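Local coordinates for protein 6-phosphofructokinase subunit beta (Saccharomyces cerevisiae, PDB 3O8O) that phosphorylates fructose 6-phosphate to fructose 1,6-bisphosphate with ATP, the first committing step of glycolysis, under allosteric activation by fructose 2,6-bisphosphate, at residues A543-Y547 / A656-Q662; T523-N527 / Q568-Y574; R300-L305 / Y578-V583; I520-L524 / S534-A540. All blocks are in the same frame, centred on the assembly; numbering follows the deposited sequence.

Interaction 1 of 4, residues A543-Y547 / A656-Q662. With FDP (2,6-di-O-phosphono-beta-D-fructofuranose), chain L.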
loop_
_atom_site.group_PDB
_atom_site.type_symbol
_atom_site.label_atom_id
_atom_site.label_comp_id
_atom_site.label_asym_id
_atom_site.label_seq_id
_atom_site.Cartn_x
_atom_site.Cartn_y
_atom_site.Cartn_z
ATOM N N ALA B 543 16.818 22.031 -5.143
ATOM C CA ALA B 543 15.797 21.377 -5.933
ATOM C C ALA B 543 14.511 21.303 -5.142
ATOM O O ALA B 543 13.426 21.637 -5.641
ATOM C CB ALA B 543 16.245 19.985 -6.278
ATOM N N LEU B 544 14.651 20.843 -3.899
ATOM C CA LEU B 544 13.523 20.686 -3.002
ATOM C C LEU B 544 12.984 22.038 -2.608
ATOM O O LEU B 544 11.787 22.263 -2.658
ATOM C CB LEU B 544 13.937 19.904 -1.766
ATOM C CG LEU B 544 12.864 19.624 -0.710
ATOM C CD1 LEU B 544 11.655 19.017 -1.368
ATOM C CD2 LEU B 544 13.381 18.657 0.333
ATOM N N MET B 545 13.873 22.953 -2.254
ATOM C CA MET B 545 13.455 24.283 -1.850
ATOM C C MET B 545 12.616 24.990 -2.906
ATOM O O MET B 545 11.577 25.569 -2.593
ATOM C CB MET B 545 14.661 25.140 -1.510
ATOM C CG MET B 545 14.295 26.568 -1.244
ATOM S SD MET B 545 15.728 27.665 -1.328
ATOM C CE MET B 545 15.940 27.809 -3.059
ATOM N N GLU B 546 13.061 24.967 -4.157
ATOM C CA GLU B 546 12.289 25.618 -5.206
ATOM C C GLU B 546 10.944 24.918 -5.407
ATOM O O GLU B 546 9.927 25.573 -5.640
ATOM C CB GLU B 546 13.072 25.635 -6.507
ATOM C CG GLU B 546 14.288 26.473 -6.418
ATOM C CD GLU B 546 14.914 26.676 -7.760
ATOM O OE1 GLU B 546 15.237 25.656 -8.391
ATOM O OE2 GLU B 546 15.086 27.843 -8.192
ATOM N N TYR B 547 10.950 23.586 -5.323
ATOM C CA TYR B 547 9.733 22.805 -5.479
ATOM C C TYR B 547 8.740 23.330 -4.451
ATOM O O TYR B 547 7.620 23.728 -4.798
ATOM C CB TYR B 547 10.020 21.342 -5.200
ATOM C CG TYR B 547 8.827 20.411 -5.344
ATOM C CD1 TYR B 547 8.570 19.759 -6.531
ATOM C CD2 TYR B 547 7.969 20.170 -4.265
ATOM C CE1 TYR B 547 7.510 18.896 -6.653
ATOM C CE2 TYR B 547 6.886 19.299 -4.376
ATOM C CZ TYR B 547 6.670 18.665 -5.580
ATOM O OH TYR B 547 5.630 17.784 -5.724
ATOM N N ALA B 656 2.207 15.802 -1.755
ATOM C CA ALA B 656 3.100 16.272 -2.805
ATOM C C ALA B 656 4.296 15.355 -2.847
ATOM O O ALA B 656 4.942 15.142 -1.823
ATOM C CB ALA B 656 3.541 17.691 -2.535
ATOM N N TYR B 657 4.567 14.798 -4.023
ATOM C CA TYR B 657 5.694 13.898 -4.176
ATOM C C TYR B 657 6.694 14.353 -5.234
ATOM O O TYR B 657 6.690 13.845 -6.357
ATOM C CB TYR B 657 5.205 12.491 -4.508
ATOM C CG TYR B 657 4.482 11.792 -3.392
ATOM C CD1 TYR B 657 3.121 11.952 -3.216
ATOM C CD2 TYR B 657 5.148 10.939 -2.541
ATOM C CE1 TYR B 657 2.422 11.264 -2.205
ATOM C CE2 TYR B 657 4.476 10.249 -1.541
ATOM C CZ TYR B 657 3.108 10.413 -1.376
ATOM O OH TYR B 657 2.445 9.717 -0.390
ATOM N N PRO B 658 7.572 15.304 -4.880
ATOM C CA PRO B 658 8.574 15.814 -5.817
ATOM C C PRO B 658 9.435 14.670 -6.313
ATOM O O PRO B 658 9.957 14.702 -7.425
ATOM C CB PRO B 658 9.339 16.849 -4.988
ATOM C CG PRO B 658 9.178 16.355 -3.617
ATOM C CD PRO B 658 7.758 15.900 -3.554
ATOM N N GLY B 659 9.574 13.653 -5.482
ATOM C CA GLY B 659 10.325 12.489 -5.895
ATOM C C GLY B 659 11.780 12.626 -6.310
ATOM O O GLY B 659 12.614 13.130 -5.557
ATOM N N HIS B 660 12.098 12.152 -7.511
ATOM C CA HIS B 660 13.460 12.206 -8.000
ATOM C C HIS B 660 13.947 13.564 -8.484
ATOM O O HIS B 660 15.145 13.711 -8.721
ATOM C CB HIS B 660 13.678 11.165 -9.103
ATOM C CG HIS B 660 13.893 9.773 -8.585
ATOM N ND1 HIS B 660 12.859 8.911 -8.280
ATOM C CD2 HIS B 660 15.029 9.109 -8.272
ATOM C CE1 HIS B 660 13.351 7.782 -7.805
ATOM N NE2 HIS B 660 14.665 7.877 -7.788
ATOM N N VAL B 661 13.070 14.557 -8.643
ATOM C CA VAL B 661 13.592 15.830 -9.085
ATOM C C VAL B 661 14.461 16.290 -7.964
ATOM O O VAL B 661 15.224 17.238 -8.093
ATOM C CB VAL B 661 12.538 16.925 -9.317
ATOM C CG1 VAL B 661 11.712 16.588 -10.509
ATOM C CG2 VAL B 661 11.725 17.141 -8.081
ATOM N N GLN B 662 14.344 15.618 -6.842
ATOM C CA GLN B 662 15.151 16.015 -5.728
ATOM C C GLN B 662 16.635 15.843 -6.006
ATOM O O GLN B 662 17.450 16.281 -5.203
ATOM C CB GLN B 662 14.722 15.259 -4.477
ATOM C CG GLN B 662 13.316 15.643 -4.038
ATOM C CD GLN B 662 12.899 14.973 -2.748
ATOM O OE1 GLN B 662 13.337 15.357 -1.654
ATOM N NE2 GLN B 662 12.053 13.958 -2.868
HETATM P P1 FDP L . 20.488 7.174 -0.355
HETATM O O1P FDP L . 21.679 6.297 -0.376
HETATM O O2P FDP L . 20.901 8.725 -0.252
HETATM O O3P FDP L . 19.556 6.878 0.925
HETATM O O1 FDP L . 16.733 9.243 -0.886
HETATM C C1 FDP L . 17.776 8.300 -0.625
HETATM C C2 FDP L . 18.449 7.875 -1.932
HETATM O O2 FDP L . 19.586 7.041 -1.685
HETATM C C3 FDP L . 18.825 9.108 -2.757
HETATM O O3 FDP L . 20.250 9.205 -2.806
HETATM C C4 FDP L . 18.288 8.759 -4.141
HETATM O O4 FDP L . 17.916 9.971 -4.802
HETATM C C5 FDP L . 17.041 7.976 -3.748
HETATM O O5 FDP L . 17.534 7.106 -2.723
HETATM C C6 FDP L . 16.435 7.130 -4.869
HETATM O O6 FDP L . 17.303 6.043 -5.205
HETATM P P2 FDP L . 16.754 4.770 -6.024
HETATM O O4P FDP L . 17.737 3.665 -6.048
HETATM O O5P FDP L . 15.361 4.331 -5.353
HETATM O O6P FDP L . 16.394 5.323 -7.491
#

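Interaction 2 of 4, residues T523-N527 / Q568-Y574. With FDP (2,6-di-O-phosphono-beta-D-fructofuranose), chain L.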
loop_
_atom_site.group_PDB
_atom_site.type_symbol
_atom_site.label_atom_id
_atom_site.label_comp_id
_atom_site.label_asym_id
_atom_site.label_seq_id
_atom_site.Cartn_x
_atom_site.Cartn_y
_atom_site.Cartn_z
ATOM N N THR B 523 25.821 11.962 -1.907
ATOM C CA THR B 523 24.443 11.502 -1.825
ATOM C C THR B 523 23.685 12.717 -1.333
ATOM O O THR B 523 24.134 13.365 -0.402
ATOM C CB THR B 523 24.287 10.407 -0.793
ATOM O OG1 THR B 523 22.986 10.492 -0.216
ATOM C CG2 THR B 523 25.285 10.578 0.315
ATOM N N LEU B 524 22.553 13.041 -1.954
ATOM C CA LEU B 524 21.765 14.212 -1.544
ATOM C C LEU B 524 21.272 14.090 -0.091
ATOM O O LEU B 524 20.875 15.075 0.525
ATOM C CB LEU B 524 20.579 14.410 -2.506
ATOM C CG LEU B 524 19.616 13.222 -2.717
ATOM C CD1 LEU B 524 18.697 13.157 -1.527
ATOM C CD2 LEU B 524 18.765 13.377 -3.997
ATOM N N SER B 525 21.335 12.879 0.452
ATOM C CA SER B 525 20.893 12.614 1.803
ATOM C C SER B 525 21.868 13.025 2.884
ATOM O O SER B 525 21.462 13.263 4.021
ATOM C CB SER B 525 20.615 11.138 1.976
ATOM O OG SER B 525 19.844 10.689 0.902
ATOM N N ASN B 526 23.152 13.072 2.543
ATOM C CA ASN B 526 24.204 13.437 3.492
ATOM C C ASN B 526 24.212 12.451 4.662
ATOM O O ASN B 526 24.299 12.840 5.833
ATOM C CB ASN B 526 23.992 14.871 3.986
ATOM C CG ASN B 526 25.252 15.471 4.576
ATOM O OD1 ASN B 526 26.330 15.353 3.997
ATOM N ND2 ASN B 526 25.129 16.119 5.727
ATOM N N ASN B 527 24.134 11.166 4.322
ATOM C CA ASN B 527 24.099 10.086 5.315
ATOM C C ASN B 527 25.397 9.300 5.467
ATOM O O ASN B 527 25.451 8.303 6.198
ATOM C CB ASN B 527 22.960 9.100 4.984
ATOM C CG ASN B 527 23.158 8.382 3.644
ATOM O OD1 ASN B 527 23.484 9.000 2.626
ATOM N ND2 ASN B 527 22.938 7.080 3.641
ATOM N N GLN B 568 13.190 13.241 0.524
ATOM C CA GLN B 568 14.139 12.141 0.484
ATOM C C GLN B 568 15.149 12.215 1.587
ATOM O O GLN B 568 15.070 13.083 2.450
ATOM C CB GLN B 568 14.858 12.093 -0.857
ATOM C CG GLN B 568 14.048 11.371 -1.918
ATOM C CD GLN B 568 14.762 11.239 -3.243
ATOM O OE1 GLN B 568 14.188 10.783 -4.233
ATOM N NE2 GLN B 568 16.023 11.640 -3.273
ATOM N N GLY B 569 16.085 11.281 1.574
ATOM C CA GLY B 569 17.106 11.291 2.579
ATOM C C GLY B 569 17.148 10.041 3.416
ATOM O O GLY B 569 17.808 10.015 4.456
ATOM N N GLY B 570 16.457 8.994 2.999
ATOM C CA GLY B 570 16.494 7.778 3.792
ATOM C C GLY B 570 16.258 7.984 5.289
ATOM O O GLY B 570 15.201 8.476 5.717
ATOM N N ASN B 571 17.225 7.614 6.111
ATOM C CA ASN B 571 17.035 7.784 7.532
ATOM C C ASN B 571 17.614 9.090 8.044
ATOM O O ASN B 571 17.645 9.325 9.270
ATOM C CB ASN B 571 17.668 6.626 8.295
ATOM C CG ASN B 571 16.975 5.314 8.047
ATOM O OD1 ASN B 571 15.755 5.239 8.030
ATOM N ND2 ASN B 571 17.750 4.269 7.881
ATOM N N SER B 572 18.084 9.928 7.125
ATOM C CA SER B 572 18.667 11.206 7.500
ATOM C C SER B 572 17.724 12.379 7.271
ATOM O O SER B 572 17.290 12.630 6.141
ATOM C CB SER B 572 19.948 11.457 6.724
ATOM O OG SER B 572 20.366 12.794 6.931
ATOM N N GLY B 573 17.431 13.103 8.351
ATOM C CA GLY B 573 16.549 14.254 8.272
ATOM C C GLY B 573 17.250 15.527 7.818
ATOM O O GLY B 573 16.686 16.623 7.832
ATOM N N TYR B 574 18.492 15.382 7.392
ATOM C CA TYR B 574 19.242 16.530 6.949
ATOM C C TYR B 574 18.502 17.367 5.891
ATOM O O TYR B 574 18.271 18.566 6.081
ATOM C CB TYR B 574 20.591 16.085 6.402
ATOM C CG TYR B 574 21.387 17.237 5.861
ATOM C CD1 TYR B 574 22.067 18.112 6.713
ATOM C CD2 TYR B 574 21.461 17.456 4.496
ATOM C CE1 TYR B 574 22.804 19.168 6.206
ATOM C CE2 TYR B 574 22.181 18.490 3.986
ATOM C CZ TYR B 574 22.860 19.346 4.832
ATOM O OH TYR B 574 23.633 20.336 4.269
HETATM P P1 FDP L . 20.488 7.174 -0.355
HETATM O O1P FDP L . 21.679 6.297 -0.376
HETATM O O2P FDP L . 20.901 8.725 -0.252
HETATM O O3P FDP L . 19.556 6.878 0.925
HETATM O O1 FDP L . 16.733 9.243 -0.886
HETATM C C1 FDP L . 17.776 8.300 -0.625
HETATM C C2 FDP L . 18.449 7.875 -1.932
HETATM O O2 FDP L . 19.586 7.041 -1.685
HETATM C C3 FDP L . 18.825 9.108 -2.757
HETATM O O3 FDP L . 20.250 9.205 -2.806
HETATM C C4 FDP L . 18.288 8.759 -4.141
HETATM O O4 FDP L . 17.916 9.971 -4.802
HETATM C C5 FDP L . 17.041 7.976 -3.748
HETATM O O5 FDP L . 17.534 7.106 -2.723
HETATM C C6 FDP L . 16.435 7.130 -4.869
HETATM O O6 FDP L . 17.303 6.043 -5.205
HETATM P P2 FDP L . 16.754 4.770 -6.024
HETATM O O4P FDP L . 17.737 3.665 -6.048
HETATM O O5P FDP L . 15.361 4.331 -5.353
HETATM O O6P FDP L . 16.394 5.323 -7.491
#

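Interaction 3 of 4, residues R300-L305 / Y578-V583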
loop_
_atom_site.group_PDB
_atom_site.type_symbol
_atom_site.label_atom_id
_atom_site.label_comp_id
_atom_site.label_asym_id
_atom_site.label_seq_id
_atom_site.Cartn_x
_atom_site.Cartn_y
_atom_site.Cartn_z
ATOM N N ARG B 300 19.675 31.738 1.879
ATOM C CA ARG B 300 18.536 31.810 2.776
ATOM C C ARG B 300 18.952 31.308 4.158
ATOM O O ARG B 300 18.821 32.029 5.147
ATOM C CB ARG B 300 17.379 30.963 2.264
ATOM C CG ARG B 300 16.793 31.444 0.983
ATOM C CD ARG B 300 15.530 30.690 0.655
ATOM N NE ARG B 300 15.218 30.823 -0.763
ATOM C CZ ARG B 300 14.063 30.483 -1.321
ATOM N NH1 ARG B 300 13.075 29.982 -0.589
ATOM N NH2 ARG B 300 13.900 30.651 -2.618
ATOM N N ILE B 301 19.469 30.082 4.219
ATOM C CA ILE B 301 19.882 29.480 5.479
ATOM C C ILE B 301 20.935 30.292 6.222
ATOM O O ILE B 301 20.915 30.395 7.454
ATOM C CB ILE B 301 20.400 28.055 5.252
ATOM C CG1 ILE B 301 19.307 27.238 4.556
ATOM C CG2 ILE B 301 20.765 27.408 6.593
ATOM C CD1 ILE B 301 19.740 25.850 4.085
ATOM N N LEU B 302 21.855 30.880 5.475
ATOM C CA LEU B 302 22.894 31.678 6.105
ATOM C C LEU B 302 22.282 32.932 6.703
ATOM O O LEU B 302 22.458 33.228 7.873
ATOM C CB LEU B 302 23.970 32.078 5.088
ATOM C CG LEU B 302 25.010 33.069 5.625
ATOM C CD1 LEU B 302 25.726 32.476 6.836
ATOM C CD2 LEU B 302 25.987 33.391 4.541
ATOM N N ALA B 303 21.555 33.669 5.885
ATOM C CA ALA B 303 20.924 34.896 6.338
ATOM C C ALA B 303 19.906 34.650 7.449
ATOM O O ALA B 303 19.668 35.513 8.285
ATOM C CB ALA B 303 20.261 35.585 5.163
ATOM N N THR B 304 19.292 33.477 7.462
ATOM C CA THR B 304 18.331 33.194 8.499
ATOM C C THR B 304 19.016 33.001 9.837
ATOM O O THR B 304 18.534 33.504 10.847
ATOM C CB THR B 304 17.512 31.951 8.175
ATOM O OG1 THR B 304 16.698 32.223 7.025
ATOM C CG2 THR B 304 16.622 31.563 9.367
ATOM N N LEU B 305 20.133 32.277 9.857
ATOM C CA LEU B 305 20.841 32.057 11.118
ATOM C C LEU B 305 21.560 33.307 11.616
ATOM O O LEU B 305 21.556 33.605 12.801
ATOM C CB LEU B 305 21.864 30.939 10.985
ATOM C CG LEU B 305 21.341 29.548 10.662
ATOM C CD1 LEU B 305 22.541 28.616 10.626
ATOM C CD2 LEU B 305 20.341 29.081 11.692
ATOM N N TYR B 578 16.942 21.280 6.561
ATOM C CA TYR B 578 17.383 22.506 5.917
ATOM C C TYR B 578 16.385 23.034 4.900
ATOM O O TYR B 578 16.204 24.251 4.780
ATOM C CB TYR B 578 18.794 22.346 5.324
ATOM C CG TYR B 578 19.821 22.377 6.435
ATOM C CD1 TYR B 578 20.069 21.243 7.213
ATOM C CD2 TYR B 578 20.387 23.584 6.846
ATOM C CE1 TYR B 578 20.832 21.323 8.373
ATOM C CE2 TYR B 578 21.153 23.667 8.011
ATOM C CZ TYR B 578 21.364 22.540 8.762
ATOM O OH TYR B 578 22.087 22.633 9.915
ATOM N N ALA B 579 15.711 22.136 4.191
ATOM C CA ALA B 579 14.710 22.590 3.216
ATOM C C ALA B 579 13.657 23.389 4.000
ATOM O O ALA B 579 13.312 24.548 3.673
ATOM C CB ALA B 579 14.061 21.391 2.522
ATOM N N SER B 580 13.172 22.743 5.051
ATOM C CA SER B 580 12.195 23.335 5.921
ATOM C C SER B 580 12.658 24.736 6.357
ATOM O O SER B 580 11.935 25.729 6.210
ATOM C CB SER B 580 11.995 22.433 7.138
ATOM O OG SER B 580 11.247 23.091 8.146
ATOM N N LEU B 581 13.868 24.827 6.893
ATOM C CA LEU B 581 14.341 26.120 7.346
ATOM C C LEU B 581 14.367 27.126 6.204
ATOM O O LEU B 581 13.998 28.281 6.397
ATOM C CB LEU B 581 15.736 25.999 7.952
ATOM C CG LEU B 581 16.297 27.230 8.664
ATOM C CD1 LEU B 581 15.614 27.355 9.989
ATOM C CD2 LEU B 581 17.783 27.090 8.890
ATOM N N ALA B 582 14.781 26.679 5.018
ATOM C CA ALA B 582 14.894 27.542 3.851
ATOM C C ALA B 582 13.598 28.023 3.214
ATOM O O ALA B 582 13.592 29.017 2.479
ATOM C CB ALA B 582 15.716 26.867 2.824
ATOM N N VAL B 583 12.501 27.323 3.457
ATOM C CA VAL B 583 11.237 27.762 2.878
ATOM C C VAL B 583 10.276 28.153 3.971
ATOM O O VAL B 583 9.136 28.497 3.703
ATOM C CB VAL B 583 10.566 26.673 2.035
ATOM C CG1 VAL B 583 11.419 26.366 0.831
ATOM C CG2 VAL B 583 10.343 25.413 2.877
#

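Interaction 4 of 4, residues I520-L524 / S534-A540. With FDP (2,6-di-O-phosphono-beta-D-fructofuranose), chain L.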
loop_
_atom_site.group_PDB
_atom_site.type_symbol
_atom_site.label_atom_id
_atom_site.label_comp_id
_atom_site.label_asym_id
_atom_site.label_seq_id
_atom_site.Cartn_x
_atom_site.Cartn_y
_atom_site.Cartn_z
ATOM N N ILE B 520 35.086 9.769 -1.456
ATOM C CA ILE B 520 34.571 11.132 -1.554
ATOM C C ILE B 520 33.070 10.968 -1.387
ATOM O O ILE B 520 32.396 10.558 -2.322
ATOM C CB ILE B 520 34.804 11.762 -2.934
ATOM C CG1 ILE B 520 36.304 11.938 -3.200
ATOM C CG2 ILE B 520 34.076 13.099 -2.996
ATOM C CD1 ILE B 520 36.634 12.584 -4.538
ATOM N N PRO B 521 32.523 11.290 -0.202
ATOM C CA PRO B 521 31.078 11.133 0.009
ATOM C C PRO B 521 30.203 11.930 -0.953
ATOM O O PRO B 521 30.501 13.085 -1.257
ATOM C CB PRO B 521 30.888 11.569 1.460
ATOM C CG PRO B 521 32.236 11.332 2.076
ATOM C CD PRO B 521 33.169 11.819 1.008
ATOM N N ALA B 522 29.130 11.296 -1.431
ATOM C CA ALA B 522 28.185 11.930 -2.342
ATOM C C ALA B 522 26.822 11.223 -2.363
ATOM O O ALA B 522 26.679 10.059 -2.767
ATOM C CB ALA B 522 28.766 11.992 -3.727
ATOM N N THR B 523 25.821 11.962 -1.907
ATOM C CA THR B 523 24.443 11.502 -1.825
ATOM C C THR B 523 23.685 12.717 -1.333
ATOM O O THR B 523 24.134 13.365 -0.402
ATOM C CB THR B 523 24.287 10.407 -0.793
ATOM O OG1 THR B 523 22.986 10.492 -0.216
ATOM C CG2 THR B 523 25.285 10.578 0.315
ATOM N N LEU B 524 22.553 13.041 -1.954
ATOM C CA LEU B 524 21.765 14.212 -1.544
ATOM C C LEU B 524 21.272 14.090 -0.091
ATOM O O LEU B 524 20.875 15.075 0.525
ATOM C CB LEU B 524 20.579 14.410 -2.506
ATOM C CG LEU B 524 19.616 13.222 -2.717
ATOM C CD1 LEU B 524 18.697 13.157 -1.527
ATOM C CD2 LEU B 524 18.765 13.377 -3.997
ATOM N N SER B 534 28.050 15.808 2.159
ATOM C CA SER B 534 28.295 14.889 1.066
ATOM C C SER B 534 28.083 15.676 -0.250
ATOM O O SER B 534 27.485 16.749 -0.244
ATOM C CB SER B 534 27.351 13.696 1.156
ATOM O OG SER B 534 26.015 14.107 1.006
ATOM N N LEU B 535 28.605 15.177 -1.368
ATOM C CA LEU B 535 28.427 15.880 -2.629
ATOM C C LEU B 535 26.998 15.664 -3.130
ATOM O O LEU B 535 26.413 14.584 -2.952
ATOM C CB LEU B 535 29.429 15.372 -3.683
ATOM C CG LEU B 535 30.902 15.775 -3.611
ATOM C CD1 LEU B 535 31.624 15.245 -4.833
ATOM C CD2 LEU B 535 31.024 17.272 -3.569
ATOM N N GLY B 536 26.446 16.695 -3.756
ATOM C CA GLY B 536 25.094 16.612 -4.285
ATOM C C GLY B 536 24.076 17.285 -3.381
ATOM O O GLY B 536 23.056 17.817 -3.820
ATOM N N SER B 537 24.383 17.269 -2.099
ATOM C CA SER B 537 23.527 17.842 -1.091
ATOM C C SER B 537 22.932 19.221 -1.434
ATOM O O SER B 537 21.716 19.387 -1.484
ATOM C CB SER B 537 24.308 17.905 0.211
ATOM O OG SER B 537 23.526 18.488 1.213
ATOM N N ASP B 538 23.783 20.208 -1.668
ATOM C CA ASP B 538 23.307 21.548 -1.971
ATOM C C ASP B 538 22.442 21.562 -3.234
ATOM O O ASP B 538 21.532 22.376 -3.383
ATOM C CB ASP B 538 24.513 22.524 -2.123
ATOM C CG ASP B 538 24.087 23.962 -2.498
ATOM O OD1 ASP B 538 23.564 24.696 -1.622
ATOM O OD2 ASP B 538 24.272 24.352 -3.676
ATOM N N THR B 539 22.716 20.662 -4.158
ATOM C CA THR B 539 21.939 20.663 -5.379
ATOM C C THR B 539 20.539 20.183 -5.057
ATOM O O THR B 539 19.553 20.734 -5.557
ATOM C CB THR B 539 22.597 19.774 -6.437
ATOM O OG1 THR B 539 23.765 20.432 -6.927
ATOM C CG2 THR B 539 21.678 19.532 -7.591
ATOM N N ALA B 540 20.463 19.166 -4.204
ATOM C CA ALA B 540 19.184 18.598 -3.791
ATOM C C ALA B 540 18.409 19.637 -2.990
ATOM O O ALA B 540 17.245 19.921 -3.265
ATOM C CB ALA B 540 19.418 17.341 -2.931
HETATM P P1 FDP L . 20.488 7.174 -0.355
HETATM O O1P FDP L . 21.679 6.297 -0.376
HETATM O O2P FDP L . 20.901 8.725 -0.252
HETATM O O3P FDP L . 19.556 6.878 0.925
HETATM O O1 FDP L . 16.733 9.243 -0.886
HETATM C C1 FDP L . 17.776 8.300 -0.625
HETATM C C2 FDP L . 18.449 7.875 -1.932
HETATM O O2 FDP L . 19.586 7.041 -1.685
HETATM C C3 FDP L . 18.825 9.108 -2.757
HETATM O O3 FDP L . 20.250 9.205 -2.806
HETATM C C4 FDP L . 18.288 8.759 -4.141
HETATM O O4 FDP L . 17.916 9.971 -4.802
HETATM C C5 FDP L . 17.041 7.976 -3.748
HETATM O O5 FDP L . 17.534 7.106 -2.723
HETATM C C6 FDP L . 16.435 7.130 -4.869
HETATM O O6 FDP L . 17.303 6.043 -5.205
HETATM P P2 FDP L . 16.754 4.770 -6.024
HETATM O O4P FDP L . 17.737 3.665 -6.048
HETATM O O5P FDP L . 15.361 4.331 -5.353
HETATM O O6P FDP L . 16.394 5.323 -7.491
#

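Interaction 1 of 4, residues A543-Y547 / A656-Q662
A543 and Y547, one turn apart on helix 537-558, face the loop that leaves strand 652-656, with the CA atoms of A543 and Q662 5.4 Å apart and those of Y547 and P658 7.1 Å apart. The Y547 ring makes the largest share of the contact: the P658 ring lies over one of its faces in a CH-pi contact, while A656 CB sits at the ring edge, 4.1 Å from Y547 CE2. CG of Y547 stands anti to the backbone N (chi1 -179°), which swings the ring off the helix and across the proline. A543 CB rests on V661 O at 3.4 Å. L544 and Q662 run side by side, CD2 of L544 lying 3.9 Å from Q662 OE1. The amide of Q662 is anchored at both ends, NE2 giving a hydrogen bond to G659 O (2.9 Å) and OE1 accepting from Q568 N. From within the same turn, H660 NE2 donates to O6P of the bisphosphate at 3.1 Å, so the loop packed on this helix also binds the allosteric activator. Y547 OH is hydrogen-bonded to the backbone of a neighbouring subunit; L544, Y547 and P658 lean on strand 561-567, and L544 also meets helix 574-583.

Interaction 2 of 4, residues T523-N527 / Q568-Y574
S525 and G569 bring two loops of the activator site within 4.1 Å of each other, CA to CA, where a type I turn (T523 to N526) meets a type II' turn (G569 to S572). This is the close-packed part. S525 OG lies 3.3 Å from G569 CA, an approach made against a residue without a side chain, and S572 OG donates to S525 O at 3.1 Å, arriving nearly along the C=O axis. The same S572 OG accepts from Y574 N in an ST turn, which ties the loop to the start of the following helix. T523 OG1 closes a second ST turn by accepting from S525 N, and both hydroxyls, T523 OG1 (2.7 Å) and S525 OG, donate to O2P of the bisphosphate, so one phosphate oxygen is gripped twice. G569 N reaches the sugar hydroxyl O1 at 3.3 Å. N526, its OD1 hydrogen-bonded to S534 N, lays CB off-centre over the Y574 ring, 4.1 Å from the centroid, with ND2 over the same face and the amide and ring planes 52° apart. Packing is looser where N527 and S572 come nearest at their CB atoms, 4.2 Å apart, and G570 and N571, at the tip of the second turn, are partly exposed. The loops follow strands 519-521 and 561-567; L524 and Y574 touch helix 537-558, and Y574 opens helix 574-583.

Interaction 3 of 4, residues R300-L305 / Y578-V583
I301 packs into the groove between Y578, L581 and A582 where two helices, one from the N-terminal and one from the C-terminal half of the chain, cross at 71° with axes 9.1 Å apart. R300, one residue earlier, can be followed outward. Its CB points toward helix 578-583, and CG, anti to the carbonyl carbon (chi1 -65°), begins an extended chain that runs to NE. CD is the first atom to meet the other helix closely, passing 3.1 Å from A582 O. NE turns instead to A295 O in its own half. Of the two terminal nitrogens, NH1 gives a hydrogen bond to A582 O at 3.3 Å, with an N-H...O angle of 165°; the oxygen lies at the guanidinium edge, close to its plane, though the donor is tilted from the carbonyl plane. NH1 also lies against V583 CG1. NH2 goes to T294 OG1 and forms a salt bridge with D549, on helix 537-558. I301 supplies the apolar part: CD1 lies 3.6 Å from Y578 CD2 at the ring edge, CG2 meets L581 CD2 at 3.8 Å, and CG1 touches A582 CB at 4.0 Å. T304 CG2 and L305 CD2 extend the patch to the methyls of L581. Helix 18-32 backs R300 and T304, and helix 750-760 flanks T304, L305, Y578 and L581. The chemistry is thus an aliphatic and aromatic seam with one buried arginine at its end, whose bonds to both halves fix the guanidinium in place; the acid of D549 probably offsets its charge.

Interaction 4 of 4, residues I520-L524 / S534-A540
Strand 519-521, an outer strand of its sheet within the chain, and the residues that follow it are bridged here by the lead-in to helix 537-558, pairing A522 with L535 in a single beta bridge (CA to CA 4.0 Å). L535 N donates to P521 O at 2.8 Å with an N-H...O angle of 163°, although it stands above the carbonyl plane. The return bond, T523 N to L535 O, is weak, and A522 CA adds a C-H...O contact to the same oxygen at 3.2 Å. S534 OG reaches back to T523 O: chi1 of 64° sets the hydroxyl between its own backbone N and carbonyl carbon. S534 N is held by N526 OD1, which ties the two ends of the intervening loop together. On the apolar side, I520 and L535 slant across each other with CG2 and CD1 3.7 Å apart, and A522 CB meets L535 CB. Helix 669-688 covers I520 and L535. G536 is the N-cap residue, its O accepting from A540 N at 2.9 Å as the helix begins; A540 then turns its methyl toward L524. D671 takes the G536 N-H. Two backbone bonds and one from a serine hydroxyl make up the polar part and probably help to set the course of the chain just before T523 and L524 enter the activator site, while L535 and I520 add a buried apolar contact.

In the fold
All four contacts are largely buried; the partly exposed residues of interactions 1 and 2 lie mainly in their loops, interaction 3 has Y578 and L305, and every touching residue of interaction 4 is buried. Interactions 1, 2 and 4 surround one allosteric site within the C-terminal half: 2 and 4 share T523 and L524, 1 and 4 use helix 537-558, and Q662 OE1 probably binds Q568 N between 1 and 2. Interaction 3 touches no ligand and alone joins the two halves, meeting interaction 1 through M545 against R300 and V583. Chemistry follows place: phosphate-binding hydroxyls in 2, backbone pairing in 4, a tyrosine-proline contact near a subunit boundary in 1, aliphatic helix packing ended by an arginine in 3.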